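Local coordinates for uncharacterized protein YhfS (Escherichia coli, PDB 4J8L) that is of unknown function but carries pyridoxal 5'-phosphate covalently bound to a lysine and may have cysteine synthase activity, at residues 100-103 with 104-107; 139-142 with 143-147; 150-153 with 154-157. One frame throughout, in Å; residues are numbered along the deposited sequence.

Contact 1: 100-103 with 104-107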
loop_
_atom_site.group_PDB
_atom_site.type_symbol
_atom_site.label_atom_id
_atom_site.label_comp_id
_atom_site.label_asym_id
_atom_site.label_seq_id
_atom_site.Cartn_x
_atom_site.Cartn_y
_atom_site.Cartn_z
ATOM N N VAL A 100 1.196 0.821 14.990
ATOM C CA VAL A 100 1.442 1.838 13.980
ATOM C C VAL A 100 2.591 1.384 13.080
ATOM O O VAL A 100 3.564 0.787 13.567
ATOM C CB VAL A 100 1.781 3.197 14.641
ATOM C CG1 VAL A 100 2.014 4.274 13.586
ATOM C CG2 VAL A 100 0.667 3.604 15.622
ATOM N N TYR A 101 2.466 1.631 11.775
ATOM C CA TYR A 101 3.508 1.249 10.821
ATOM C C TYR A 101 4.842 1.826 11.299
ATOM O O TYR A 101 4.893 2.973 11.720
ATOM C CB TYR A 101 3.183 1.740 9.401
ATOM C CG TYR A 101 4.184 1.167 8.434
ATOM C CD1 TYR A 101 4.025 -0.113 7.930
ATOM C CD2 TYR A 101 5.324 1.883 8.081
ATOM C CE1 TYR A 101 4.965 -0.665 7.067
ATOM C CE2 TYR A 101 6.274 1.338 7.233
ATOM C CZ TYR A 101 6.084 0.065 6.729
ATOM O OH TYR A 101 7.022 -0.483 5.889
ATOM N N PRO A 102 5.923 1.027 11.264
ATOM C CA PRO A 102 7.147 1.461 11.956
ATOM C C PRO A 102 7.726 2.823 11.546
ATOM O O PRO A 102 8.068 3.606 12.444
ATOM C CB PRO A 102 8.132 0.332 11.650
ATOM C CG PRO A 102 7.245 -0.878 11.541
ATOM C CD PRO A 102 6.019 -0.377 10.819
ATOM N N THR A 103 7.848 3.104 10.252
ATOM C CA THR A 103 8.365 4.409 9.843
ATOM C C THR A 103 7.358 5.528 10.115
ATOM O O THR A 103 7.733 6.695 10.213
ATOM C CB THR A 103 8.806 4.449 8.362
ATOM O OG1 THR A 103 7.676 4.207 7.524
ATOM C CG2 THR A 103 9.882 3.387 8.094
ATOM N N THR A 104 6.080 5.180 10.221
ATOM C CA THR A 104 5.078 6.187 10.601
ATOM C C THR A 104 5.266 6.557 12.069
ATOM O O THR A 104 5.166 7.727 12.444
ATOM C CB THR A 104 3.639 5.691 10.340
ATOM O OG1 THR A 104 3.476 5.435 8.938
ATOM C CG2 THR A 104 2.604 6.729 10.788
ATOM N N ARG A 105 5.572 5.562 12.897
ATOM C CA ARG A 105 5.858 5.837 14.298
ATOM C C ARG A 105 7.086 6.748 14.415
ATOM O O ARG A 105 7.114 7.653 15.250
ATOM C CB ARG A 105 6.034 4.546 15.114
ATOM C CG ARG A 105 6.230 4.798 16.607
ATOM C CD ARG A 105 6.209 3.492 17.414
ATOM N NE ARG A 105 7.112 2.502 16.831
ATOM C CZ ARG A 105 6.720 1.432 16.140
ATOM N NH1 ARG A 105 5.426 1.185 15.952
ATOM N NH2 ARG A 105 7.626 0.603 15.646
ATOM N N VAL A 106 8.084 6.521 13.562
ATOM C CA VAL A 106 9.283 7.357 13.569
ATOM C C VAL A 106 8.908 8.815 13.260
ATOM O O VAL A 106 9.364 9.739 13.930
ATOM C CB VAL A 106 10.334 6.845 12.560
ATOM C CG1 VAL A 106 11.447 7.871 12.373
ATOM C CG2 VAL A 106 10.898 5.499 13.015
ATOM N N ILE A 107 8.051 9.003 12.261
ATOM C CA ILE A 107 7.574 10.338 11.884
ATOM C C ILE A 107 6.833 11.002 13.049
ATOM O O ILE A 107 7.070 12.170 13.374
ATOM C CB ILE A 107 6.651 10.266 10.661
ATOM C CG1 ILE A 107 7.461 9.881 9.419
ATOM C CG2 ILE A 107 5.951 11.606 10.442
ATOM C CD1 ILE A 107 6.623 9.453 8.235
HETATM O O HOH W 1 5.435 5.774 6.961
#

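Contact 2: 139-142 with 143-147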
loop_
_atom_site.group_PDB
_atom_site.type_symbol
_atom_site.label_atom_id
_atom_site.label_comp_id
_atom_site.label_asym_id
_atom_site.label_seq_id
_atom_site.Cartn_x
_atom_site.Cartn_y
_atom_site.Cartn_z
ATOM N N LEU A 139 -4.948 9.567 11.183
ATOM C CA LEU A 139 -4.300 8.728 10.188
ATOM C C LEU A 139 -5.024 7.395 10.156
ATOM O O LEU A 139 -5.272 6.785 11.195
ATOM C CB LEU A 139 -2.820 8.523 10.524
ATOM C CG LEU A 139 -2.020 7.670 9.524
ATOM C CD1 LEU A 139 -0.633 8.253 9.278
ATOM C CD2 LEU A 139 -1.901 6.237 10.020
ATOM N N VAL A 140 -5.369 6.939 8.959
ATOM C CA VAL A 140 -6.059 5.663 8.829
ATOM C C VAL A 140 -5.282 4.770 7.878
ATOM O O VAL A 140 -4.995 5.165 6.746
ATOM C CB VAL A 140 -7.503 5.840 8.301
ATOM C CG1 VAL A 140 -8.252 4.513 8.362
ATOM C CG2 VAL A 140 -8.248 6.925 9.090
ATOM N N GLN A 141 -4.918 3.574 8.333
ATOM C CA GLN A 141 -4.232 2.644 7.438
ATOM C C GLN A 141 -5.256 1.858 6.634
ATOM O O GLN A 141 -6.238 1.356 7.177
ATOM C CB GLN A 141 -3.299 1.697 8.206
ATOM C CG GLN A 141 -2.481 0.795 7.282
ATOM C CD GLN A 141 -1.361 0.068 7.985
ATOM O OE1 GLN A 141 -0.780 0.570 8.950
ATOM N NE2 GLN A 141 -1.047 -1.130 7.508
ATOM N N HIS A 142 -5.017 1.754 5.328
ATOM C CA HIS A 142 -5.928 1.042 4.442
ATOM C C HIS A 142 -5.804 -0.481 4.619
ATOM O O HIS A 142 -6.794 -1.172 4.879
ATOM C CB HIS A 142 -5.675 1.462 2.986
ATOM C CG HIS A 142 -6.800 1.126 2.055
ATOM N ND1 HIS A 142 -7.074 1.861 0.919
ATOM C CD2 HIS A 142 -7.720 0.129 2.088
ATOM C CE1 HIS A 142 -8.119 1.340 0.300
ATOM N NE2 HIS A 142 -8.527 0.287 0.987
ATOM N N THR A 143 -4.589 -1.006 4.483
ATOM C CA THR A 143 -4.379 -2.433 4.706
ATOM C C THR A 143 -4.560 -2.780 6.181
ATOM O O THR A 143 -4.541 -1.905 7.043
ATOM C CB THR A 143 -2.987 -2.902 4.256
ATOM O OG1 THR A 143 -1.977 -2.107 4.891
ATOM C CG2 THR A 143 -2.861 -2.798 2.741
ATOM N N ARG A 144 -4.721 -4.068 6.448
ATOM C CA ARG A 144 -4.966 -4.559 7.801
ATOM C C ARG A 144 -3.709 -4.614 8.668
ATOM O O ARG A 144 -2.694 -5.201 8.287
ATOM C CB ARG A 144 -5.604 -5.948 7.742
ATOM C CG ARG A 144 -6.896 -6.023 6.931
ATOM C CD ARG A 144 -7.916 -5.003 7.414
ATOM N NE ARG A 144 -9.237 -5.206 6.814
ATOM C CZ ARG A 144 -10.255 -4.358 6.930
ATOM N NH1 ARG A 144 -10.108 -3.223 7.602
ATOM N NH2 ARG A 144 -11.421 -4.639 6.366
ATOM N N GLN A 145 -3.801 -4.042 9.867
ATOM C CA GLN A 145 -2.676 -4.008 10.796
ATOM C C GLN A 145 -2.644 -5.223 11.710
ATOM O O GLN A 145 -1.612 -5.539 12.307
ATOM C CB GLN A 145 -2.759 -2.745 11.649
ATOM C CG GLN A 145 -2.600 -1.468 10.836
ATOM C CD GLN A 145 -3.165 -0.272 11.562
ATOM O OE1 GLN A 145 -4.318 0.100 11.346
ATOM N NE2 GLN A 145 -2.363 0.332 12.441
ATOM N N GLN A 146 -3.783 -5.896 11.824
ATOM C CA GLN A 146 -3.891 -7.088 12.648
ATOM C C GLN A 146 -5.073 -7.887 12.118
ATOM O O GLN A 146 -5.974 -7.308 11.502
ATOM C CB GLN A 146 -4.084 -6.696 14.112
ATOM C CG GLN A 146 -5.303 -5.850 14.363
ATOM C CD GLN A 146 -5.305 -5.237 15.743
ATOM O OE1 GLN A 146 -4.404 -5.482 16.545
ATOM N NE2 GLN A 146 -6.318 -4.427 16.028
ATOM N N PRO A 147 -5.060 -9.215 12.316
ATOM C CA PRO A 147 -6.042 -10.113 11.692
ATOM C C PRO A 147 -7.492 -9.740 11.975
ATOM O O PRO A 147 -8.352 -9.916 11.111
ATOM C CB PRO A 147 -5.731 -11.469 12.332
ATOM C CG PRO A 147 -4.313 -11.385 12.724
ATOM C CD PRO A 147 -4.069 -9.961 13.116
HETATM O O HOH W 2 -5.563 2.455 10.860
HETATM O O HOH W 3 -7.561 -1.684 7.932
#

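Contact 3: 150-153 with 154-157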
loop_
_atom_site.group_PDB
_atom_site.type_symbol
_atom_site.label_atom_id
_atom_site.label_comp_id
_atom_site.label_asym_id
_atom_site.label_seq_id
_atom_site.Cartn_x
_atom_site.Cartn_y
_atom_site.Cartn_z
ATOM N N SER A 150 -11.506 -5.238 10.716
ATOM C CA SER A 150 -12.567 -5.497 9.753
ATOM C C SER A 150 -13.262 -4.221 9.326
ATOM O O SER A 150 -14.248 -4.266 8.602
ATOM C CB SER A 150 -13.608 -6.437 10.364
ATOM O OG SER A 150 -14.236 -5.834 11.484
ATOM N N TYR A 151 -12.756 -3.081 9.774
ATOM C CA TYR A 151 -13.436 -1.830 9.478
ATOM C C TYR A 151 -13.470 -1.490 7.992
ATOM O O TYR A 151 -12.571 -1.862 7.233
ATOM C CB TYR A 151 -12.873 -0.676 10.305
ATOM C CG TYR A 151 -11.423 -0.282 10.062
ATOM C CD1 TYR A 151 -10.428 -0.653 10.955
ATOM C CD2 TYR A 151 -11.063 0.514 8.981
ATOM C CE1 TYR A 151 -9.119 -0.266 10.773
ATOM C CE2 TYR A 151 -9.746 0.907 8.785
ATOM C CZ TYR A 151 -8.780 0.513 9.689
ATOM O OH TYR A 151 -7.470 0.901 9.515
ATOM N N VAL A 152 -14.536 -0.805 7.592
ATOM C CA VAL A 152 -14.683 -0.312 6.227
ATOM C C VAL A 152 -14.064 1.073 6.152
ATOM O O VAL A 152 -14.480 1.977 6.881
ATOM C CB VAL A 152 -16.169 -0.230 5.831
ATOM C CG1 VAL A 152 -16.319 0.406 4.453
ATOM C CG2 VAL A 152 -16.800 -1.614 5.869
ATOM N N LEU A 153 -13.061 1.229 5.290
ATOM C CA LEU A 153 -12.326 2.486 5.174
ATOM C C LEU A 153 -13.250 3.694 5.039
ATOM O O LEU A 153 -13.128 4.666 5.795
ATOM C CB LEU A 153 -11.361 2.436 3.988
ATOM C CG LEU A 153 -10.474 3.670 3.785
ATOM C CD1 LEU A 153 -9.651 3.957 5.037
ATOM C CD2 LEU A 153 -9.561 3.502 2.581
ATOM N N ALA A 154 -14.187 3.619 4.096
ATOM C CA ALA A 154 -15.090 4.734 3.809
ATOM C C ALA A 154 -15.918 5.148 5.025
ATOM O O ALA A 154 -16.204 6.332 5.217
ATOM C CB ALA A 154 -15.998 4.389 2.636
ATOM N N ASP A 155 -16.295 4.175 5.848
ATOM C CA ASP A 155 -17.123 4.458 7.015
ATOM C C ASP A 155 -16.330 5.139 8.124
ATOM O O ASP A 155 -16.842 6.028 8.811
ATOM C CB ASP A 155 -17.797 3.184 7.528
ATOM C CG ASP A 155 -18.779 2.610 6.525
ATOM O OD1 ASP A 155 -19.173 3.340 5.589
ATOM O OD2 ASP A 155 -19.156 1.433 6.671
ATOM N N VAL A 156 -15.079 4.730 8.295
ATOM C CA VAL A 156 -14.214 5.386 9.264
ATOM C C VAL A 156 -13.966 6.827 8.823
ATOM O O VAL A 156 -14.036 7.761 9.631
ATOM C CB VAL A 156 -12.878 4.639 9.411
ATOM C CG1 VAL A 156 -11.889 5.456 10.229
ATOM C CG2 VAL A 156 -13.109 3.272 10.049
ATOM N N LEU A 157 -13.694 7.001 7.530
ATOM C CA LEU A 157 -13.469 8.330 6.967
ATOM C C LEU A 157 -14.699 9.228 7.079
ATOM O O LEU A 157 -14.573 10.410 7.397
ATOM C CB LEU A 157 -13.004 8.234 5.508
ATOM C CG LEU A 157 -11.636 7.567 5.340
ATOM C CD1 LEU A 157 -11.331 7.328 3.867
ATOM C CD2 LEU A 157 -10.539 8.410 5.978
#

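Contact 1: 100-103 with 104-107
Arg-105 N donates to Tyr-101 O at 2.9 Å, and this bond opens the ladder of i to i+4 backbone bonds in helix 102-111, for which Tyr-101 is the N-cap residue. The next two rungs run from Val-106 N to Pro-102 O and from Ile-107 N to Thr-103 O. Two side-chain hydroxyls are bridged by water: water 1 lies 2.8 Å from Thr-103 OG1 and equally far from Thr-104 OG1, linking consecutive residues, while Thr-103 OG1 is also hydrogen-bonded to Thr-76 OG1. The guanidinium of Arg-105 turns back over the first turn because its chain bends at chi3 (50°). One of its faces therefore lies over Pro-102 CA, 3.8 Å from NH2, and NH1 comes within 3.1 Å of Val-100 O. Val-100 CG1, placed opposite its backbone N by chi1 of -179°, meets Thr-104 CG2 at 3.8 Å, the two side chains crossing at about a right angle. On the polar branch of the same threonine, OG1 lies 3.7 Å from Tyr-101 CB. The helix is the crossover of a beta-alpha-beta unit between strands 92-96 and 114-118; Thr-104 and Ile-107 both rest on Ile-79 of the neighbouring helix 74-86.

Contact 2: 139-142 with 143-147
Gln-141 NE2 donates to Thr-143 OG1 at 2.9 Å with an N-H...O angle of 162°, and the hydroxyl oxygen lies 12° out of the amide plane, so the bond is nearly straight and uses an N-H in its natural direction. The rest of the close packing gathers round the same glutamine. Its amide stacks on that of Gln-145, the two planes 22° apart, and OE1 comes 3.3 Å from Gln-145 CG. An extended Gln-141 chain, with CG opposite the backbone N, makes both encounters possible: the carboxamide is carried forward to the hydroxyl of Thr-143 and the side chain of Gln-145, and on the way CG passes 3.4 Å from Thr-143 O.

These residues form the C-terminal end of strand 137-141 and the loop that follows it, in the parallel portion of a mixed seven-stranded sheet like that of the large domain of fold-type I pyridoxal-phosphate enzymes. His-142, the first residue past the strand, has its CB directed away from the loop, and its ND1 is hydrogen-bonded to Asp-171.

The looser side is bridged by water, which adds to the direct packing of Gln-145 on Gln-141. Water 2 accepts from Gln-141 N at 2.8 Å and donates to Gln-145 OE1 at 2.7 Å, so the strand's last amide reaches the loop through one molecule; NE2 of the same Gln-145 amide is hydrogen-bonded to Pro-99 O, which fixes the group at both ends. Water 3 accepts from Arg-144 NH1 at 3.0 Å and lies 3.2 Å from His-142 O, though more acceptors surround it than it has protons to give. The guanidinium has further partners, with NE bonded to Phe-4 O and NH1 to Tyr-151 O.

Contact 3: 150-153 with 154-157
The N-terminal turn of helix 153-162, with Val-152 at the N-cap position, starts where the loop from strand 137-141 ends, in the alpha/beta domain, whose sheet is like that of fold-type I pyridoxal-phosphate enzymes. Val-152 O serves two amides: Val-156 N binds it at 3.2 Å with an N-H...O angle of 162°, whereas the bond from Asp-155 N is weak, bent to 127°. One residue further along, Leu-157 N donates to Leu-153 O at 3.0 Å, so the regular helical pattern is already in place.

Three side-chain pairs accompany these bonds. Leu-153 CG lies 3.8 Å from Leu-157 CD1, and the two leucines slant across each other on the face that packs against Val-140 and Thr-169 of strands 137-141 and 167-170. With an alanine in place of Leu-153, Leu-157 CD1 would probably lose its apolar neighbour within the turn, and a gap would be likely to open beside Val-140. On the exposed side, Asp-155 lays its carboxylate alongside the N-cap residue, OD2 being 3.5 Å from Val-152 CB.

Tyr-151 precedes the N-cap, its hydroxyl hydrogen-bonded to Gln-141 O. Its CG sits between the backbone N and the carbonyl carbon (chi1 64°), which turns the ring back alongside the first helical turn. Val-156 also touches Leu-123 and Leu-126 of helix 123-133, and on the tyrosine side its CG2 methyl approaches the ring obliquely, 3.6 Å from Tyr-151 CD2.

From the N terminus the three contacts come in series, each a local turn, and none encloses or crosses another. Contact 1 starts helix 102-111 after strand 92-96; contact 2 turns the chain out of strand 137-141, the neighbour of 92-96 in the sheet; contact 3 starts helix 153-162, the first helix after strand 137-141. Contact 2 lies between the other two and touches both: Thr-104 CG2 of contact 1 packs on Leu-139 CD1 at 3.9 Å, and His-142 ND1 lies 3.4 Å from Leu-153 CD2 of contact 3. Contacts 1 and 3 do not meet, their nearest atoms about 10 Å apart, so strand 137-141 and the loop that follows it lie between the two helix starts.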